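DNA gyrase, B subunit, truncated (Myxococcus xanthus, PDB 3CWV) probably serves as the ATP-binding subunit of a type II topoisomerase, coupling ATP hydrolysis to the breakage, passage and rejoining of double-stranded DNA. Local coordinates at residues L56-G59 and S63-L66; F157-T162 and L167-A172; Q211-L216 and Q240-W245; T252-S255 and V260-V263. All coordinates share one frame; numbering follows the deposited sequence.

Contact 1 (L56-G59 and S63-L66)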
# COMPACT_ATOMS: atom_id res chain seq x y z
N LEU A 56 -2.82 -9.78 9.24
CA LEU A 56 -1.43 -9.76 9.66
C LEU A 56 -1.38 -10.10 11.15
O LEU A 56 -2.11 -9.53 11.99
CB LEU A 56 -0.81 -8.38 9.40
CG LEU A 56 0.64 -8.24 9.88
CD1 LEU A 56 1.53 -9.15 9.01
CD2 LEU A 56 1.15 -6.80 9.82
N GLU A 57 -0.51 -11.03 11.49
CA GLU A 57 -0.45 -11.53 12.86
C GLU A 57 0.99 -11.49 13.34
O GLU A 57 1.90 -11.99 12.67
CB GLU A 57 -1.00 -12.95 12.86
CG GLU A 57 -1.28 -13.57 14.17
CD GLU A 57 -2.00 -14.89 13.98
OE1 GLU A 57 -1.34 -15.96 14.03
OE2 GLU A 57 -3.23 -14.86 13.72
N VAL A 58 1.19 -10.87 14.50
CA VAL A 58 2.51 -10.85 15.14
C VAL A 58 2.43 -11.71 16.41
O VAL A 58 1.50 -11.58 17.20
CB VAL A 58 2.98 -9.41 15.48
CG1 VAL A 58 4.43 -9.40 15.94
CG2 VAL A 58 2.82 -8.53 14.28
N GLY A 59 3.36 -12.63 16.57
CA GLY A 59 3.37 -13.49 17.73
C GLY A 59 4.43 -13.01 18.70
O GLY A 59 5.27 -12.17 18.35
N SER A 63 7.82 -14.11 15.28
CA SER A 63 7.35 -14.56 13.97
C SER A 63 6.26 -13.61 13.44
O SER A 63 5.69 -12.79 14.18
CB SER A 63 6.84 -16.00 14.03
OG SER A 63 5.55 -16.06 14.63
N ILE A 64 5.96 -13.73 12.15
CA ILE A 64 5.01 -12.86 11.48
C ILE A 64 4.17 -13.79 10.61
O ILE A 64 4.71 -14.69 9.97
CB ILE A 64 5.76 -11.90 10.51
CG1 ILE A 64 6.52 -10.83 11.29
CG2 ILE A 64 4.77 -11.20 9.52
CD1 ILE A 64 5.65 -9.70 11.85
N ALA A 65 2.86 -13.61 10.59
CA ALA A 65 2.11 -14.36 9.57
C ALA A 65 1.18 -13.43 8.82
O ALA A 65 0.58 -12.52 9.42
CB ALA A 65 1.31 -15.52 10.20
N LEU A 66 1.05 -13.64 7.51
CA LEU A 66 0.07 -12.88 6.73
C LEU A 66 -0.82 -13.90 6.02
O LEU A 66 -0.29 -14.84 5.41
CB LEU A 66 0.78 -11.99 5.69
CG LEU A 66 -0.21 -11.19 4.82
CD1 LEU A 66 -0.31 -9.80 5.28
CD2 LEU A 66 0.18 -11.25 3.37
O HOH W 1 2.72 -14.83 14.00

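Contact 2 (F157-T162 and L167-A172)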
# COMPACT_ATOMS: atom_id res chain seq x y z
N PHE A 157 6.54 -16.68 8.87
CA PHE A 157 8.00 -16.76 8.82
C PHE A 157 8.64 -16.11 10.04
O PHE A 157 8.00 -15.36 10.77
CB PHE A 157 8.58 -16.15 7.53
CG PHE A 157 8.51 -14.65 7.47
CD1 PHE A 157 9.62 -13.88 7.78
CD2 PHE A 157 7.33 -14.01 7.13
CE1 PHE A 157 9.55 -12.46 7.74
CE2 PHE A 157 7.25 -12.61 7.09
CZ PHE A 157 8.35 -11.84 7.40
N VAL A 158 9.91 -16.46 10.24
CA VAL A 158 10.72 -15.95 11.34
C VAL A 158 11.99 -15.33 10.74
O VAL A 158 12.83 -16.03 10.18
CB VAL A 158 11.12 -17.10 12.31
CG1 VAL A 158 11.92 -16.55 13.50
CG2 VAL A 158 9.86 -17.85 12.80
N PRO A 159 12.12 -14.00 10.85
CA PRO A 159 13.33 -13.34 10.35
C PRO A 159 14.54 -14.05 10.93
O PRO A 159 14.55 -14.38 12.12
CB PRO A 159 13.21 -11.92 10.92
CG PRO A 159 11.69 -11.70 10.93
CD PRO A 159 11.18 -13.04 11.44
N ASP A 160 15.54 -14.27 10.08
CA ASP A 160 16.70 -15.07 10.46
C ASP A 160 17.54 -14.32 11.50
O ASP A 160 18.12 -13.25 11.22
CB ASP A 160 17.54 -15.33 9.20
CG ASP A 160 18.56 -16.45 9.38
OD1 ASP A 160 19.24 -16.49 10.44
OD2 ASP A 160 18.63 -17.33 8.49
N ALA A 161 17.64 -14.91 12.70
CA ALA A 161 18.41 -14.29 13.79
C ALA A 161 19.92 -14.22 13.55
O ALA A 161 20.62 -13.50 14.27
CB ALA A 161 18.13 -15.03 15.11
N THR A 162 20.44 -14.95 12.58
CA THR A 162 21.86 -14.86 12.22
C THR A 162 22.12 -13.69 11.25
O THR A 162 23.26 -13.34 10.98
CB THR A 162 22.45 -16.17 11.61
OG1 THR A 162 21.83 -16.47 10.34
CG2 THR A 162 22.27 -17.36 12.55
N LEU A 167 15.32 -7.98 16.35
CA LEU A 167 14.29 -8.92 15.98
C LEU A 167 12.90 -8.52 16.45
O LEU A 167 11.92 -9.18 16.14
CB LEU A 167 14.64 -10.34 16.47
CG LEU A 167 15.97 -10.93 16.01
CD1 LEU A 167 16.27 -12.24 16.76
CD2 LEU A 167 16.02 -11.13 14.45
N ALA A 168 12.81 -7.43 17.20
CA ALA A 168 11.53 -7.03 17.74
C ALA A 168 10.74 -6.12 16.78
O ALA A 168 11.25 -5.12 16.32
CB ALA A 168 11.72 -6.36 19.13
N PHE A 169 9.51 -6.50 16.44
CA PHE A 169 8.67 -5.63 15.62
C PHE A 169 7.96 -4.57 16.42
O PHE A 169 7.49 -4.84 17.52
CB PHE A 169 7.63 -6.47 14.87
CG PHE A 169 8.23 -7.35 13.83
CD1 PHE A 169 8.70 -6.81 12.63
CD2 PHE A 169 8.37 -8.72 14.06
CE1 PHE A 169 9.26 -7.64 11.66
CE2 PHE A 169 8.94 -9.53 13.10
CZ PHE A 169 9.39 -8.99 11.90
N ASP A 170 7.89 -3.36 15.87
CA ASP A 170 7.13 -2.26 16.42
C ASP A 170 5.66 -2.51 16.00
O ASP A 170 5.30 -2.26 14.84
CB ASP A 170 7.66 -0.95 15.82
CG ASP A 170 6.98 0.29 16.39
OD1 ASP A 170 5.79 0.25 16.77
OD2 ASP A 170 7.66 1.34 16.45
N ARG A 171 4.84 -3.02 16.92
CA ARG A 171 3.42 -3.29 16.64
C ARG A 171 2.64 -2.09 16.14
O ARG A 171 1.78 -2.21 15.25
CB ARG A 171 2.70 -3.84 17.87
CG ARG A 171 2.54 -5.33 17.90
CD ARG A 171 3.83 -5.98 18.23
NE ARG A 171 3.62 -7.22 18.97
CZ ARG A 171 4.61 -8.02 19.38
NH1 ARG A 171 4.32 -9.13 20.04
NH2 ARG A 171 5.87 -7.69 19.12
N ALA A 172 2.93 -0.92 16.72
CA ALA A 172 2.26 0.32 16.33
C ALA A 172 2.49 0.70 14.88
O ALA A 172 1.55 1.12 14.18
CB ALA A 172 2.69 1.49 17.26

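Contact 3 (Q211-L216 and Q240-W245)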
# COMPACT_ATOMS: atom_id res chain seq x y z
N GLN A 211 -12.22 8.63 3.52
CA GLN A 211 -12.56 8.20 4.85
C GLN A 211 -11.34 8.38 5.76
O GLN A 211 -11.48 8.81 6.91
CB GLN A 211 -13.10 6.77 4.83
CG GLN A 211 -13.51 6.20 6.19
CD GLN A 211 -14.40 4.99 6.05
OE1 GLN A 211 -14.58 4.48 4.95
NE2 GLN A 211 -14.97 4.53 7.16
N TRP A 212 -10.15 8.12 5.22
CA TRP A 212 -8.89 8.23 5.94
C TRP A 212 -8.56 9.68 6.28
O TRP A 212 -8.03 9.97 7.36
CB TRP A 212 -7.74 7.64 5.10
CG TRP A 212 -6.39 7.53 5.79
CD1 TRP A 212 -6.15 7.48 7.13
CD2 TRP A 212 -5.10 7.38 5.15
NE1 TRP A 212 -4.80 7.36 7.37
CE2 TRP A 212 -4.14 7.29 6.18
CE3 TRP A 212 -4.68 7.32 3.82
CZ2 TRP A 212 -2.77 7.15 5.92
CZ3 TRP A 212 -3.32 7.18 3.55
CH2 TRP A 212 -2.38 7.10 4.61
N ALA A 213 -8.85 10.59 5.35
CA ALA A 213 -8.60 12.02 5.58
C ALA A 213 -9.45 12.53 6.75
O ALA A 213 -8.97 13.31 7.59
CB ALA A 213 -8.86 12.83 4.31
N HIS A 214 -10.70 12.09 6.81
CA HIS A 214 -11.59 12.42 7.92
C HIS A 214 -10.95 11.98 9.23
O HIS A 214 -10.88 12.76 10.19
CB HIS A 214 -12.95 11.74 7.80
CG HIS A 214 -13.69 11.69 9.10
ND1 HIS A 214 -14.40 12.76 9.61
CD2 HIS A 214 -13.78 10.71 10.04
CE1 HIS A 214 -14.90 12.44 10.79
NE2 HIS A 214 -14.54 11.20 11.07
N VAL A 215 -10.52 10.72 9.27
CA VAL A 215 -9.83 10.17 10.43
C VAL A 215 -8.67 11.05 10.85
O VAL A 215 -8.57 11.41 12.03
CB VAL A 215 -9.32 8.72 10.17
CG1 VAL A 215 -8.37 8.27 11.26
CG2 VAL A 215 -10.49 7.77 10.06
N LEU A 216 -7.79 11.39 9.90
CA LEU A 216 -6.58 12.16 10.18
C LEU A 216 -6.86 13.56 10.70
O LEU A 216 -5.99 14.18 11.30
CB LEU A 216 -5.70 12.26 8.94
CG LEU A 216 -5.03 10.97 8.44
CD1 LEU A 216 -4.74 11.10 6.95
CD2 LEU A 216 -3.77 10.70 9.25
N GLN A 240 -6.86 8.44 -7.03
CA GLN A 240 -7.79 8.67 -5.93
C GLN A 240 -7.23 9.81 -5.11
O GLN A 240 -6.04 9.85 -4.82
CB GLN A 240 -7.92 7.43 -5.05
CG GLN A 240 -8.40 6.18 -5.76
CD GLN A 240 -8.19 4.93 -4.92
OE1 GLN A 240 -7.12 4.31 -4.95
NE2 GLN A 240 -9.23 4.55 -4.18
N CYS A 241 -8.09 10.74 -4.74
CA CYS A 241 -7.64 11.94 -4.09
C CYS A 241 -8.66 12.37 -3.03
O CYS A 241 -9.87 12.20 -3.21
CB CYS A 241 -7.46 13.02 -5.17
SG CYS A 241 -7.04 14.58 -4.54
N ALA A 242 -8.18 12.91 -1.91
CA ALA A 242 -9.06 13.50 -0.88
C ALA A 242 -8.43 14.78 -0.35
O ALA A 242 -7.23 14.82 -0.10
CB ALA A 242 -9.30 12.53 0.26
N LEU A 243 -9.25 15.82 -0.16
CA LEU A 243 -8.76 17.08 0.42
C LEU A 243 -9.68 17.53 1.56
O LEU A 243 -10.90 17.51 1.43
CB LEU A 243 -8.66 18.19 -0.65
CG LEU A 243 -7.76 17.93 -1.87
CD1 LEU A 243 -8.60 17.40 -3.03
CD2 LEU A 243 -7.09 19.23 -2.30
N GLN A 244 -9.08 17.97 2.65
CA GLN A 244 -9.84 18.34 3.83
C GLN A 244 -9.16 19.52 4.51
O GLN A 244 -8.02 19.39 4.97
CB GLN A 244 -9.93 17.16 4.81
CG GLN A 244 -10.64 17.50 6.13
CD GLN A 244 -12.10 17.82 5.92
OE1 GLN A 244 -12.86 16.97 5.48
NE2 GLN A 244 -12.49 19.07 6.18
N TRP A 245 -9.86 20.65 4.55
CA TRP A 245 -9.38 21.86 5.21
C TRP A 245 -9.93 21.96 6.61
O TRP A 245 -11.09 21.62 6.86
CB TRP A 245 -9.78 23.10 4.42
CG TRP A 245 -8.94 23.38 3.22
CD1 TRP A 245 -7.77 24.08 3.19
CD2 TRP A 245 -9.20 22.98 1.88
NE1 TRP A 245 -7.29 24.16 1.90
CE2 TRP A 245 -8.16 23.48 1.08
CE3 TRP A 245 -10.22 22.24 1.28
CZ2 TRP A 245 -8.10 23.26 -0.29
CZ3 TRP A 245 -10.16 22.04 -0.09
CH2 TRP A 245 -9.10 22.54 -0.86

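Contact 4 (T252-S255 and V260-V263)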
# COMPACT_ATOMS: atom_id res chain seq x y z
N THR A 252 -0.74 18.88 5.63
CA THR A 252 -0.34 17.49 5.44
C THR A 252 -0.61 17.09 3.99
O THR A 252 -1.72 17.24 3.49
CB THR A 252 -1.09 16.56 6.44
OG1 THR A 252 -0.65 16.85 7.77
CG2 THR A 252 -0.84 15.08 6.13
N LEU A 253 0.43 16.59 3.32
CA LEU A 253 0.28 16.10 1.94
C LEU A 253 0.93 14.72 1.85
O LEU A 253 2.15 14.60 1.94
CB LEU A 253 0.89 17.10 0.94
CG LEU A 253 0.73 16.86 -0.57
CD1 LEU A 253 -0.61 16.28 -0.91
CD2 LEU A 253 0.95 18.13 -1.36
N LEU A 254 0.10 13.69 1.72
CA LEU A 254 0.56 12.29 1.62
C LEU A 254 0.30 11.80 0.20
O LEU A 254 -0.83 11.90 -0.28
CB LEU A 254 -0.26 11.41 2.56
CG LEU A 254 0.07 11.20 4.05
CD1 LEU A 254 1.04 12.20 4.66
CD2 LEU A 254 -1.23 11.04 4.88
N SER A 255 1.33 11.29 -0.47
CA SER A 255 1.11 10.79 -1.84
C SER A 255 1.68 9.38 -1.96
O SER A 255 2.64 9.04 -1.25
CB SER A 255 1.72 11.71 -2.88
OG SER A 255 3.08 11.94 -2.62
N VAL A 260 2.79 2.60 -2.02
CA VAL A 260 4.06 2.98 -1.41
C VAL A 260 4.26 4.50 -1.52
O VAL A 260 3.97 5.12 -2.55
CB VAL A 260 5.28 2.24 -2.00
CG1 VAL A 260 5.18 0.71 -1.72
CG2 VAL A 260 5.42 2.51 -3.49
N ARG A 261 4.77 5.10 -0.45
CA ARG A 261 4.72 6.55 -0.39
C ARG A 261 5.74 7.15 -1.33
O ARG A 261 6.81 6.58 -1.56
CB ARG A 261 4.89 7.06 1.05
CG ARG A 261 3.72 7.98 1.40
CD ARG A 261 3.80 8.50 2.75
NE ARG A 261 4.27 9.87 2.75
CZ ARG A 261 4.54 10.53 3.87
NH1 ARG A 261 4.38 9.91 5.03
NH2 ARG A 261 4.97 11.78 3.83
N THR A 262 5.37 8.27 -1.93
CA THR A 262 6.29 9.06 -2.73
C THR A 262 6.51 10.32 -1.91
O THR A 262 5.79 11.32 -2.09
CB THR A 262 5.68 9.39 -4.13
OG1 THR A 262 4.31 9.79 -3.97
CG2 THR A 262 5.70 8.15 -5.06
N VAL A 263 7.51 10.29 -1.02
CA VAL A 263 7.74 11.43 -0.12
C VAL A 263 8.11 12.75 -0.80
O VAL A 263 8.01 13.80 -0.16
CB VAL A 263 8.76 11.12 1.03
CG1 VAL A 263 8.28 9.95 1.88
CG2 VAL A 263 10.17 10.85 0.48
O HOH W 2 4.07 11.53 0.43

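Contact 1 (L56-G59 and S63-L66)
Glu57 and Ala65 face each other as the antiparallel hydrogen-bonded pair of a beta hairpin, whose two short strand segments run at 166° to one another. Two backbone bonds of 2.8 Å define the pair, one from Glu57 N to Ala65 O and one from Ala65 N to Glu57 O. Toward the turn, Gly59 N reaches Ser63 O at 3.3 Å, a bond that is straight but weak. Leu56 with Leu66 and Val58 with Ile64 are the non-hydrogen-bonded pairs, and their side chains share one face. There Val58 CG2 and Ile64 CD1 lie side by side at 3.9 Å. Leu56 carries its CG opposite the backbone N (chi1 177°), and its CD1 reaches Ile64 CG2 on the diagonal, also at 3.9 Å. On the other face, a water donates to both Glu57 O (3.2 Å) and Ser63 OG (3.1 Å). The Ser63 hydroxyl has further hydrogen bonds to Asp61 and His156, so its rotation is fixed by several partners. The extended Glu57 chain leads toward Arg154, a long and weak ion pair. Strands 151-159 and 189-194 flank the hairpin within the eight-stranded sheet, while its apolar face is covered by helices 28-47 and 171-184, as in the two-layer ATPase domain of GyrB relatives.

Contact 2 (F157-T162 and L167-A172)
Pro159, at the end of strand 151-159, meets Phe169 ring edge first: the proline CG lies near the plane of the phenyl ring, 3.7 Å from Phe169 CZ and 4.1 Å from Phe169 CE2. The two side chains come from opposite directions, Phe169 swinging its ring opposite its own carbonyl carbon (chi1 -68°). That ring also stands edge-to-face with His32 and packs on Leu31 and Val35 of helix 28-47, and Pro159 packs on Leu31 as well, so the ring edge and the proline share the surface of helix 28-47. Next, Asp160, whose CB points away from 167-172, closes an Asx turn. Its OD1 uses the anti lone pair for Thr162 N at 2.9 Å, and receives Thr162 OG1 at 2.6 Å from 49° above the carboxylate plane; OD2 forms a salt bridge with Arg16. The turn lies where the chain leaves the central sheet on its way to helix 171-184, which packs against that sheet in the ATPase domain. Ala161 follows, at a more exposed position. Its CB touches Leu167 CD1 at 3.7 Å, while the other methyl, Leu167 CD2, lies 4.0 Å from Ala161 CA, so the forked end of the leucine rests on the alanine with both branches. Beyond Phe169, Asp170 occupies the N-cap of helix 171-184, its OD1 accepting from Arg173 N.

Contact 3 (Q211-L216 and Q240-W245)
Gln244, whose CB comes within 4.5 Å of Ala213 CB, carries a flat amide held at its nitrogen edge. Trp245 O lies 3.0 Å from Gln244 NE2 and only 7° out of the amide plane, although seen from the carbonyl the donor stands 37° above its plane, off the lone-pair directions. NE2 also donates to the backbone oxygen of His224, and these two acceptors fix the rotation of the amide. A bend in the Gln244 chain at chi2 (66°) turns the group along the strand toward Trp245. A second flat group, the Trp212 indole, has Leu216 CD1 3.7 Å above one face, offset toward the rim. The two residues are one helical turn apart, joined by the backbone bond from Leu216 N to Trp212 O, 2.9 Å long. Between these groups lies the actual helix-to-sheet junction, where Ala213 CB meets Ala242 CB at 4.1 Å. Two methyls allow close packing, and the corresponding CA atoms of Ala213 and Ala242 are 6.6 Å apart. Strand 237-245 is sandwiched in the transducer domain, consistent with the S5 domain 2-like fold of GyrB: Ala242 and Gln244 face helix 208-217, whereas the alternate residues Cys241, Leu243 and Trp245 pack on helix 267-284. Trp245 is held further by its NE1, which bonds to the backbone oxygen of Val296. Near the helix end, Thr217 OG1 bonds to the backbone oxygens of Ala213 and His214, and its side chain touches Gln244.

Contact 4 (T252-S255 and V260-V263)
Thr262 N bonds to Ser255 O at 2.9 Å and an N-H...O angle of 168°, closing the beta hairpin of strands 252-257 and 260-261. Strand 260-261 is the short outer member of the five-stranded sheet of what is probably the transducer domain, and on its other side strand 252-257 pairs in parallel with strand 300-307. Ser255 O is further approached by Arg261 CA in a CA-H...O contact of 3.4 Å. Side chains continue the pairing: the hydroxyls of Ser255 and Thr262 meet at 2.8 Å from OG to OG1, a hydrogen bond that either could donate. Both oxygens sit between their own backbone N and carbonyl carbon. Ser255 OG has a further hydrogen bond with His265 ND1, which ties the hairpin to the approach to helix 267-284; His268 of that helix touches both Ser255 and Thr262. Arg261, by contrast, runs back across Leu254. Its chain bends at chi3 (102°), turning the guanidinium so that Leu254 CD1 lies over the centre of one face, 3.9 Å above the plane, an apolar lid on a charged group. At the edge of that guanidinium, in its plane, a single water accepts from Arg261 NE (2.9 Å) and Ser255 N (2.9 Å) and donates to Thr262 O (3.1 Å).

Followed from the N terminus, the four contacts come in series, none nested or crossed. Contact 1 closes a hairpin turn, and contact 2 closes the short loop from strand 151-159 toward helix 171-184. These two touch: Ile64 CG1 packs on Phe169 CE2 at 3.3 Å, and strands 64-70 and 151-159 are neighbours in the ATPase-domain sheet. Contact 3 spans a longer excursion, bringing helix 208-217 onto strand 237-245, after which contact 4 closes another hairpin. Leu254 CD2 joins these last two, 4.1 Å from both Trp212 CH2 and Leu216 CD1. Contacts 1 and 4 lie on opposite sides of the chain's centre, their centres about 26 Å apart.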